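Local atomic coordinates of putative nitrite reductase NADPH (Small subunit) oxidoreductase protein (Vibrio parahaemolyticus RIMD 2210633, PDB entry 3C0D), a protein that probably serves as the small subunit of an NAD(P)H-dependent nitrite reductase in nitrate assimilation, built on a Rieske-like fold. Residues L9-G20 and L32-V40; V40-I49 and H91-V100. All blocks are in the same frame, centred on the assembly; numbering follows the deposited sequence.

Interaction 1. Residues L9-G20 and L32-V40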
loop_
_atom_site.group_PDB
_atom_site.type_symbol
_atom_site.label_atom_id
_atom_site.label_comp_id
_atom_site.label_asym_id
_atom_site.label_seq_id
_atom_site.Cartn_x
_atom_site.Cartn_y
_atom_site.Cartn_z
ATOM N N LEU A 9 13.971 -1.770 -1.419
ATOM C CA LEU A 9 12.878 -1.294 -2.273
ATOM C C LEU A 9 13.080 0.183 -2.650
ATOM O O LEU A 9 13.159 0.540 -3.831
ATOM C CB LEU A 9 11.565 -1.472 -1.519
ATOM C CG LEU A 9 10.280 -1.586 -2.321
ATOM C CD1 LEU A 9 10.434 -2.640 -3.395
ATOM C CD2 LEU A 9 9.150 -1.954 -1.379
ATOM N N CYS A 10 13.144 1.039 -1.632
ATOM C CA CYS A 10 13.382 2.473 -1.824
ATOM C C CYS A 10 13.801 3.144 -0.521
ATOM O O CYS A 10 13.811 2.521 0.538
ATOM C CB CYS A 10 12.136 3.170 -2.366
ATOM S SG CYS A 10 10.827 3.487 -1.162
ATOM N N GLN A 11 14.160 4.421 -0.620
ATOM C CA GLN A 11 14.580 5.231 0.525
ATOM C C GLN A 11 13.335 5.857 1.133
ATOM O O GLN A 11 12.462 6.310 0.399
ATOM C CB GLN A 11 15.501 6.356 0.067
ATOM C CG GLN A 11 16.888 5.922 -0.311
ATOM C CD GLN A 11 17.616 5.301 0.851
ATOM O OE1 GLN A 11 17.589 4.080 1.039
ATOM N NE2 GLN A 11 18.263 6.141 1.653
ATOM N N LEU A 12 13.249 5.902 2.457
ATOM C CA LEU A 12 12.080 6.493 3.088
ATOM C C LEU A 12 11.762 7.907 2.575
ATOM O O LEU A 12 10.594 8.244 2.391
ATOM C CB LEU A 12 12.229 6.545 4.607
ATOM C CG LEU A 12 10.938 7.078 5.236
ATOM C CD1 LEU A 12 10.047 5.905 5.668
ATOM C CD2 LEU A 12 11.263 7.979 6.410
ATOM N N ASP A 13 12.773 8.742 2.343
ATOM C CA ASP A 13 12.468 10.084 1.862
ATOM C C ASP A 13 12.091 10.155 0.379
ATOM O O ASP A 13 12.065 11.238 -0.220
ATOM C CB ASP A 13 13.588 11.080 2.199
ATOM C CG ASP A 13 14.963 10.559 1.885
ATOM O OD1 ASP A 13 15.241 9.377 2.184
ATOM O OD2 ASP A 13 15.775 11.353 1.363
ATOM N N ASP A 14 11.786 8.991 -0.198
ATOM C CA ASP A 14 11.315 8.901 -1.571
ATOM C C ASP A 14 9.790 8.893 -1.409
ATOM O O ASP A 14 9.027 9.101 -2.364
ATOM C CB ASP A 14 11.755 7.590 -2.229
ATOM C CG ASP A 14 13.124 7.685 -2.884
ATOM O OD1 ASP A 14 13.421 8.722 -3.518
ATOM O OD2 ASP A 14 13.896 6.708 -2.782
ATOM N N LEU A 15 9.370 8.652 -0.169
ATOM C CA LEU A 15 7.961 8.584 0.190
ATOM C C LEU A 15 7.444 9.803 0.957
ATOM O O LEU A 15 7.918 10.098 2.059
ATOM C CB LEU A 15 7.690 7.352 1.059
ATOM C CG LEU A 15 8.053 5.949 0.582
ATOM C CD1 LEU A 15 7.614 4.966 1.655
ATOM C CD2 LEU A 15 7.373 5.637 -0.740
HETATM N N MSE A 16 6.461 10.489 0.380
HETATM C CA MSE A 16 5.844 11.634 1.024
HETATM C C MSE A 16 4.812 11.073 1.997
HETATM O O MSE A 16 4.161 10.070 1.708
HETATM C CB MSE A 16 5.142 12.520 0.004
HETATM C CG MSE A 16 6.051 13.468 -0.751
HETATM SE SE MSE A 16 5.013 14.653 -1.915
HETATM C CE MSE A 16 4.816 16.179 -0.714
ATOM N N PRO A 17 4.651 11.712 3.168
ATOM C CA PRO A 17 3.686 11.248 4.164
ATOM C C PRO A 17 2.254 11.183 3.663
ATOM O O PRO A 17 1.730 12.155 3.132
ATOM C CB PRO A 17 3.864 12.250 5.290
ATOM C CG PRO A 17 5.318 12.573 5.201
ATOM C CD PRO A 17 5.462 12.807 3.722
ATOM N N PHE A 18 1.640 10.015 3.821
ATOM C CA PHE A 18 0.256 9.807 3.414
ATOM C C PHE A 18 -0.000 9.870 1.912
ATOM O O PHE A 18 -1.155 9.898 1.491
ATOM C CB PHE A 18 -0.648 10.836 4.115
ATOM C CG PHE A 18 -0.562 10.794 5.615
ATOM C CD1 PHE A 18 -1.005 9.668 6.318
ATOM C CD2 PHE A 18 -0.056 11.876 6.329
ATOM C CE1 PHE A 18 -0.955 9.618 7.713
ATOM C CE2 PHE A 18 0.000 11.842 7.731
ATOM C CZ PHE A 18 -0.453 10.708 8.418
ATOM N N ILE A 19 1.058 9.885 1.113
ATOM C CA ILE A 19 0.911 9.966 -0.329
ATOM C C ILE A 19 1.522 8.774 -1.070
ATOM O O ILE A 19 2.728 8.548 -1.027
ATOM C CB ILE A 19 1.508 11.288 -0.828
ATOM C CG1 ILE A 19 0.683 12.443 -0.246
ATOM C CG2 ILE A 19 1.505 11.337 -2.354
ATOM C CD1 ILE A 19 1.206 13.826 -0.583
ATOM N N GLY A 20 0.663 8.031 -1.767
ATOM C CA GLY A 20 1.088 6.846 -2.489
ATOM C C GLY A 20 2.173 6.994 -3.538
ATOM O O GLY A 20 2.113 7.893 -4.371
ATOM N N LEU A 32 3.007 2.200 -2.336
ATOM C CA LEU A 32 3.572 2.357 -1.005
ATOM C C LEU A 32 2.948 3.560 -0.316
ATOM O O LEU A 32 2.768 4.612 -0.931
ATOM C CB LEU A 32 5.085 2.541 -1.064
ATOM C CG LEU A 32 5.877 1.374 -1.638
ATOM C CD1 LEU A 32 7.329 1.521 -1.242
ATOM C CD2 LEU A 32 5.314 0.050 -1.125
ATOM N N PHE A 33 2.621 3.402 0.961
ATOM C CA PHE A 33 2.002 4.477 1.719
ATOM C C PHE A 33 2.716 4.618 3.052
ATOM O O PHE A 33 2.587 3.762 3.933
ATOM C CB PHE A 33 0.525 4.171 1.968
ATOM C CG PHE A 33 -0.359 4.416 0.783
ATOM C CD1 PHE A 33 -0.734 5.716 0.434
ATOM C CD2 PHE A 33 -0.891 3.342 0.058
ATOM C CE1 PHE A 33 -1.641 5.953 -0.628
ATOM C CE2 PHE A 33 -1.800 3.558 -1.008
ATOM C CZ PHE A 33 -2.172 4.867 -1.343
ATOM N N TYR A 34 3.465 5.705 3.201
ATOM C CA TYR A 34 4.199 5.958 4.436
ATOM C C TYR A 34 3.338 6.693 5.466
ATOM O O TYR A 34 2.933 7.828 5.239
ATOM C CB TYR A 34 5.463 6.768 4.119
ATOM C CG TYR A 34 6.154 7.365 5.319
ATOM C CD1 TYR A 34 6.405 6.601 6.457
ATOM C CD2 TYR A 34 6.602 8.684 5.299
ATOM C CE1 TYR A 34 7.096 7.138 7.558
ATOM C CE2 TYR A 34 7.303 9.230 6.390
ATOM C CZ TYR A 34 7.549 8.448 7.515
ATOM O OH TYR A 34 8.288 8.949 8.568
ATOM N N ILE A 35 3.056 6.034 6.586
ATOM C CA ILE A 35 2.263 6.637 7.659
ATOM C C ILE A 35 3.214 6.895 8.823
ATOM O O ILE A 35 3.631 5.953 9.496
ATOM C CB ILE A 35 1.151 5.687 8.173
ATOM C CG1 ILE A 35 0.369 5.091 6.999
ATOM C CG2 ILE A 35 0.205 6.445 9.066
ATOM C CD1 ILE A 35 -0.336 6.136 6.139
ATOM N N PRO A 36 3.563 8.174 9.084
ATOM C CA PRO A 36 4.479 8.542 10.178
ATOM C C PRO A 36 4.345 7.726 11.471
ATOM O O PRO A 36 5.320 7.125 11.936
ATOM C CB PRO A 36 4.175 10.018 10.397
ATOM C CG PRO A 36 3.862 10.489 9.013
ATOM C CD PRO A 36 2.978 9.382 8.468
ATOM N N ASP A 37 3.146 7.682 12.039
ATOM C CA ASP A 37 2.946 6.944 13.285
ATOM C C ASP A 37 3.034 5.408 13.143
ATOM O O ASP A 37 3.412 4.715 14.091
ATOM C CB ASP A 37 1.586 7.311 13.911
ATOM C CG ASP A 37 1.069 8.683 13.464
ATOM O OD1 ASP A 37 0.737 8.838 12.258
ATOM O OD2 ASP A 37 0.992 9.600 14.315
ATOM N N SER A 38 2.707 4.894 11.955
ATOM C CA SER A 38 2.672 3.452 11.689
ATOM C C SER A 38 3.821 2.780 10.937
ATOM O O SER A 38 4.126 1.622 11.183
ATOM C CB SER A 38 1.381 3.110 10.941
ATOM O OG SER A 38 0.236 3.431 11.696
ATOM N N GLY A 39 4.437 3.483 10.000
ATOM C CA GLY A 39 5.509 2.876 9.233
ATOM C C GLY A 39 5.122 2.922 7.761
ATOM O O GLY A 39 4.561 3.927 7.304
ATOM N N VAL A 40 5.395 1.854 7.013
ATOM C CA VAL A 40 5.055 1.846 5.593
ATOM C C VAL A 40 4.179 0.655 5.177
ATOM O O VAL A 40 4.490 -0.502 5.481
ATOM C CB VAL A 40 6.339 1.872 4.735
ATOM C CG1 VAL A 40 6.003 2.064 3.284
ATOM C CG2 VAL A 40 7.246 2.996 5.195
#

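Interaction 2. Residues V40-I49 and H91-V100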
loop_
_atom_site.group_PDB
_atom_site.type_symbol
_atom_site.label_atom_id
_atom_site.label_comp_id
_atom_site.label_asym_id
_atom_site.label_seq_id
_atom_site.Cartn_x
_atom_site.Cartn_y
_atom_site.Cartn_z
ATOM N N VAL A 40 5.395 1.854 7.013
ATOM C CA VAL A 40 5.055 1.846 5.593
ATOM C C VAL A 40 4.179 0.655 5.177
ATOM O O VAL A 40 4.490 -0.502 5.481
ATOM C CB VAL A 40 6.339 1.872 4.735
ATOM C CG1 VAL A 40 6.003 2.064 3.284
ATOM C CG2 VAL A 40 7.246 2.996 5.195
ATOM N N TYR A 41 3.071 0.947 4.496
ATOM C CA TYR A 41 2.158 -0.099 4.020
ATOM C C TYR A 41 2.151 -0.211 2.485
ATOM O O TYR A 41 2.170 0.794 1.775
ATOM C CB TYR A 41 0.744 0.163 4.527
ATOM C CG TYR A 41 0.638 0.093 6.024
ATOM C CD1 TYR A 41 1.053 1.151 6.816
ATOM C CD2 TYR A 41 0.161 -1.056 6.656
ATOM C CE1 TYR A 41 1.000 1.074 8.218
ATOM C CE2 TYR A 41 0.102 -1.155 8.052
ATOM C CZ TYR A 41 0.525 -0.083 8.832
ATOM O OH TYR A 41 0.488 -0.177 10.223
ATOM N N ALA A 42 2.119 -1.441 1.981
ATOM C CA ALA A 42 2.123 -1.697 0.547
ATOM C C ALA A 42 0.845 -2.404 0.153
ATOM O O ALA A 42 0.433 -3.337 0.833
ATOM C CB ALA A 42 3.303 -2.569 0.191
ATOM N N VAL A 43 0.219 -1.977 -0.940
ATOM C CA VAL A 43 -1.008 -2.619 -1.422
ATOM C C VAL A 43 -0.950 -2.627 -2.950
ATOM O O VAL A 43 -0.219 -1.829 -3.531
ATOM C CB VAL A 43 -2.272 -1.846 -0.989
ATOM C CG1 VAL A 43 -2.450 -1.918 0.518
ATOM C CG2 VAL A 43 -2.171 -0.389 -1.441
ATOM N N GLN A 44 -1.694 -3.514 -3.608
ATOM C CA GLN A 44 -1.682 -3.532 -5.068
ATOM C C GLN A 44 -2.173 -2.182 -5.566
ATOM O O GLN A 44 -3.138 -1.630 -5.031
ATOM C CB GLN A 44 -2.600 -4.610 -5.612
ATOM C CG GLN A 44 -4.066 -4.280 -5.515
ATOM C CD GLN A 44 -4.909 -5.434 -5.982
ATOM O OE1 GLN A 44 -4.815 -6.539 -5.438
ATOM N NE2 GLN A 44 -5.734 -5.200 -7.000
ATOM N N ASP A 45 -1.512 -1.664 -6.597
ATOM C CA ASP A 45 -1.859 -0.374 -7.151
ATOM C C ASP A 45 -3.057 -0.475 -8.040
ATOM O O ASP A 45 -3.787 0.494 -8.194
ATOM C CB ASP A 45 -0.692 0.218 -7.931
ATOM C CG ASP A 45 -0.933 1.668 -8.320
ATOM O OD1 ASP A 45 -1.350 2.462 -7.446
ATOM O OD2 ASP A 45 -0.699 2.024 -9.492
ATOM N N TRP A 46 -3.269 -1.645 -8.624
ATOM C CA TRP A 46 -4.429 -1.845 -9.489
ATOM C C TRP A 46 -5.735 -1.902 -8.664
ATOM O O TRP A 46 -5.847 -2.677 -7.716
ATOM C CB TRP A 46 -4.223 -3.129 -10.304
ATOM C CG TRP A 46 -5.368 -3.553 -11.186
ATOM C CD1 TRP A 46 -6.365 -4.420 -10.867
ATOM C CD2 TRP A 46 -5.601 -3.156 -12.543
ATOM N NE1 TRP A 46 -7.203 -4.599 -11.937
ATOM C CE2 TRP A 46 -6.759 -3.837 -12.982
ATOM C CE3 TRP A 46 -4.940 -2.296 -13.436
ATOM C CZ2 TRP A 46 -7.277 -3.682 -14.276
ATOM C CZ3 TRP A 46 -5.453 -2.142 -14.724
ATOM C CH2 TRP A 46 -6.609 -2.836 -15.132
ATOM N N ASP A 47 -6.694 -1.048 -9.021
ATOM C CA ASP A 47 -8.001 -0.973 -8.372
ATOM C C ASP A 47 -8.907 -2.059 -8.954
ATOM O O ASP A 47 -9.333 -1.974 -10.105
ATOM C CB ASP A 47 -8.629 0.393 -8.641
ATOM C CG ASP A 47 -10.042 0.502 -8.106
ATOM O OD1 ASP A 47 -10.613 -0.533 -7.699
ATOM O OD2 ASP A 47 -10.588 1.622 -8.099
ATOM N N PRO A 48 -9.237 -3.081 -8.159
ATOM C CA PRO A 48 -10.097 -4.191 -8.605
ATOM C C PRO A 48 -11.494 -3.769 -9.035
ATOM O O PRO A 48 -12.172 -4.482 -9.758
ATOM C CB PRO A 48 -10.130 -5.105 -7.391
ATOM C CG PRO A 48 -10.068 -4.114 -6.251
ATOM C CD PRO A 48 -9.009 -3.133 -6.706
ATOM N N ILE A 49 -11.923 -2.609 -8.565
ATOM C CA ILE A 49 -13.233 -2.074 -8.898
ATOM C C ILE A 49 -12.909 -0.717 -9.501
ATOM O O ILE A 49 -12.764 0.277 -8.771
ATOM C CB ILE A 49 -14.092 -1.806 -7.637
ATOM C CG1 ILE A 49 -14.009 -2.982 -6.664
ATOM C CG2 ILE A 49 -15.535 -1.573 -8.040
ATOM C CD1 ILE A 49 -14.674 -2.689 -5.349
ATOM N N HIS A 91 -14.291 -7.503 -2.162
ATOM C CA HIS A 91 -13.006 -7.012 -2.663
ATOM C C HIS A 91 -11.938 -6.785 -1.597
ATOM O O HIS A 91 -12.220 -6.313 -0.498
ATOM C CB HIS A 91 -13.238 -5.738 -3.469
ATOM C CG HIS A 91 -13.851 -5.997 -4.806
ATOM N ND1 HIS A 91 -13.124 -6.487 -5.871
ATOM C CD2 HIS A 91 -15.131 -5.897 -5.240
ATOM C CE1 HIS A 91 -13.928 -6.677 -6.902
ATOM N NE2 HIS A 91 -15.151 -6.326 -6.544
ATOM N N CYS A 92 -10.705 -7.129 -1.943
ATOM C CA CYS A 92 -9.579 -6.996 -1.033
ATOM C C CYS A 92 -8.310 -6.792 -1.862
ATOM O O CYS A 92 -8.139 -7.432 -2.899
ATOM C CB CYS A 92 -9.463 -8.268 -0.182
ATOM S SG CYS A 92 -8.269 -8.198 1.179
ATOM N N LEU A 93 -7.427 -5.899 -1.421
ATOM C CA LEU A 93 -6.188 -5.637 -2.150
ATOM C C LEU A 93 -5.050 -6.539 -1.686
ATOM O O LEU A 93 -4.953 -6.879 -0.502
ATOM C CB LEU A 93 -5.751 -4.178 -1.972
ATOM C CG LEU A 93 -6.643 -3.014 -2.406
ATOM C CD1 LEU A 93 -5.898 -1.702 -2.209
ATOM C CD2 LEU A 93 -7.027 -3.177 -3.852
ATOM N N LYS A 94 -4.178 -6.924 -2.611
ATOM C CA LYS A 94 -3.051 -7.767 -2.238
ATOM C C LYS A 94 -2.092 -6.899 -1.427
ATOM O O LYS A 94 -1.936 -5.700 -1.696
ATOM C CB LYS A 94 -2.357 -8.336 -3.482
ATOM C CG LYS A 94 -1.234 -9.303 -3.162
ATOM C CD LYS A 94 -0.703 -9.986 -4.410
ATOM C CE LYS A 94 0.430 -10.970 -4.078
ATOM N NZ LYS A 94 1.121 -11.541 -5.285
ATOM N N THR A 95 -1.464 -7.514 -0.427
ATOM C CA THR A 95 -0.535 -6.822 0.464
ATOM C C THR A 95 0.868 -7.410 0.452
ATOM O O THR A 95 1.061 -8.575 0.131
ATOM C CB THR A 95 -1.029 -6.872 1.917
ATOM O OG1 THR A 95 -1.332 -8.231 2.261
ATOM C CG2 THR A 95 -2.271 -6.009 2.093
ATOM N N TRP A 96 1.846 -6.589 0.811
ATOM C CA TRP A 96 3.238 -7.023 0.877
ATOM C C TRP A 96 3.833 -6.584 2.213
ATOM O O TRP A 96 3.686 -5.430 2.606
ATOM C CB TRP A 96 4.046 -6.405 -0.264
ATOM C CG TRP A 96 3.861 -7.078 -1.592
ATOM C CD1 TRP A 96 4.680 -8.016 -2.158
ATOM C CD2 TRP A 96 2.810 -6.843 -2.532
ATOM N NE1 TRP A 96 4.204 -8.374 -3.395
ATOM C CE2 TRP A 96 3.056 -7.669 -3.650
ATOM C CE3 TRP A 96 1.684 -6.012 -2.540
ATOM C CZ2 TRP A 96 2.216 -7.690 -4.769
ATOM C CZ3 TRP A 96 0.842 -6.031 -3.658
ATOM C CH2 TRP A 96 1.117 -6.868 -4.756
ATOM N N ARG A 97 4.498 -7.508 2.899
ATOM C CA ARG A 97 5.105 -7.204 4.184
ATOM C C ARG A 97 6.260 -6.221 3.969
ATOM O O ARG A 97 7.154 -6.479 3.167
ATOM C CB ARG A 97 5.625 -8.490 4.838
ATOM C CG ARG A 97 4.592 -9.616 5.001
ATOM C CD ARG A 97 4.998 -10.528 6.154
ATOM N NE ARG A 97 5.115 -9.742 7.383
ATOM C CZ ARG A 97 5.804 -10.106 8.461
ATOM N NH1 ARG A 97 6.453 -11.267 8.482
ATOM N NH2 ARG A 97 5.864 -9.295 9.514
ATOM N N VAL A 98 6.256 -5.101 4.686
ATOM C CA VAL A 98 7.311 -4.107 4.507
ATOM C C VAL A 98 7.928 -3.583 5.810
ATOM O O VAL A 98 7.235 -3.395 6.810
ATOM C CB VAL A 98 6.769 -2.907 3.693
ATOM C CG1 VAL A 98 7.860 -1.879 3.470
ATOM C CG2 VAL A 98 6.240 -3.384 2.367
ATOM N N THR A 99 9.237 -3.343 5.783
ATOM C CA THR A 99 9.949 -2.821 6.949
ATOM C C THR A 99 10.893 -1.692 6.551
ATOM O O THR A 99 11.291 -1.578 5.388
ATOM C CB THR A 99 10.776 -3.908 7.658
ATOM O OG1 THR A 99 11.680 -4.517 6.723
ATOM C CG2 THR A 99 9.858 -4.955 8.252
ATOM N N VAL A 100 11.251 -0.866 7.533
ATOM C CA VAL A 100 12.151 0.265 7.317
ATOM C C VAL A 100 13.232 0.257 8.392
ATOM O O VAL A 100 12.970 0.581 9.549
ATOM C CB VAL A 100 11.384 1.598 7.398
ATOM C CG1 VAL A 100 12.273 2.738 6.948
ATOM C CG2 VAL A 100 10.114 1.508 6.565
#

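Interaction 1. Residues L9-G20 and L32-V40
Leu9 and Leu32 meet tip to tip where strand 6-11 faces the hairpin of strands 28-35 and 39-47 in the Rieske-like beta fold. Leu9 CD2 lies 3.9 Å from Leu32 CD1. Cys10 follows, and its SG touches the same Leu32 methyl. Leu9 and Cys10 form a classic beta bulge opposite Val105 of strand 104-108, and the side chains of both start out toward 32-40.

Leu12 begins a short 3-10 turn. Its CG stands anti to the backbone N (chi1 -176°), which carries both methyls to the Tyr34 ring. Leu12 CD1 sits over one face in a CH-pi contact, 3.9 Å from the Tyr34 ring centroid. CD2 reaches the phenol end, near Tyr34 OH. Pro36 N lies over the opposite face.

Leu15 is buried and packs on side chains of both hairpin strands. Leu15 CD1 is 3.7 Å from both Tyr34 CB and Val40 CG1. Its CD2 packs on Leu32 CB. The Leu15 side chain also touches Ala21 of strand 21-25.

A type II beta turn runs from Met16, a selenomethionine, to Ile19. Pro17 lies alongside Tyr34, with CG next to CD2 and CE2 of the ring. Phe18 takes the third turn position with a positive phi (67°). Phe18 N donates to Tyr34 O at 2.9 Å, and the bond is nearly straight (172° at the hydrogen). This ties the turn to strand 28-35.

The Phe18 ring folds back over the hairpin end. Pro36 CD sits over one face of it, toward the rim, in a CH-pi contact. The Ile35 and Phe18 side chains cross at about a right angle, with Ile35 CD1 3.6 Å from Phe18 CD1. At Gly20 the backbone runs close to strand 28-35: Phe33 CE1 lies 3.3 Å from Gly20 N, and Gly20 CA makes a C-H...O contact of 3.2 Å with Leu32 O.

Interaction 2. Residues V40-I49 and H91-V100
In the antiparallel pairing of strands 39-47 and 95-100, part of the Rieske-like beta fold, Val43 and Thr95 form a non-hydrogen-bonded pair. Toward the 98-100 end the contact is apolar. Val40 CG2 meets Val100 CG2 at 3.5 Å, and Ala42 CB packs on Val98 CG2.

Gln44 and Lys94 are joined by two hydrogen bonds further along. Gln44 N donates to Lys94 O at 2.9 Å, a bent bond (136°). Lys94 N in turn donates to Gln44 OE1 at 2.9 Å and 164°. Gln44 CG lies between the backbone N and the carbonyl carbon (chi1 75°), and the extended chain beyond it brings the amide back to Lys94. Gln44 NE2 donates to Trp46 O at 2.6 Å, with Trp46 O close to the plane of the Gln44 amide. The amide is thus bound at both O and N, which fixes its rotation. Lys94 NZ forms a salt bridge with Glu28. The edge of the Trp96 ring points at Gln44 N.

Leu93 CD2 contacts both Gln44 CG and Pro48 CD. Phe78 touches Leu93 and Pro48. Last comes His91: Ile49 CG1 sits over the centre of its ring, 3.4 Å from the His91 centroid.

In the fold
Interactions 1 and 2 follow one another along the chain and share Val40. Their centres are about 13 Å apart. Both use strand 39-47, whose neighbours in the larger antiparallel sheet are strand 28-35 in interaction 1 and strand 95-100 in interaction 2. The two contacts touch directly: Phe33 N lies 2.8 Å from Tyr41 O, a probable hydrogen bond, and Leu32 packs on Ala42. Interaction 1 joins the end of strand 6-11 and the loop after it to the hairpin of strands 28-35 and 39-47. Interaction 2 continues to Phe78 of the separate three-stranded sheet. Strand 39-47 therefore links the two contacts, consistent with the two-part layout of Rieske-like domains.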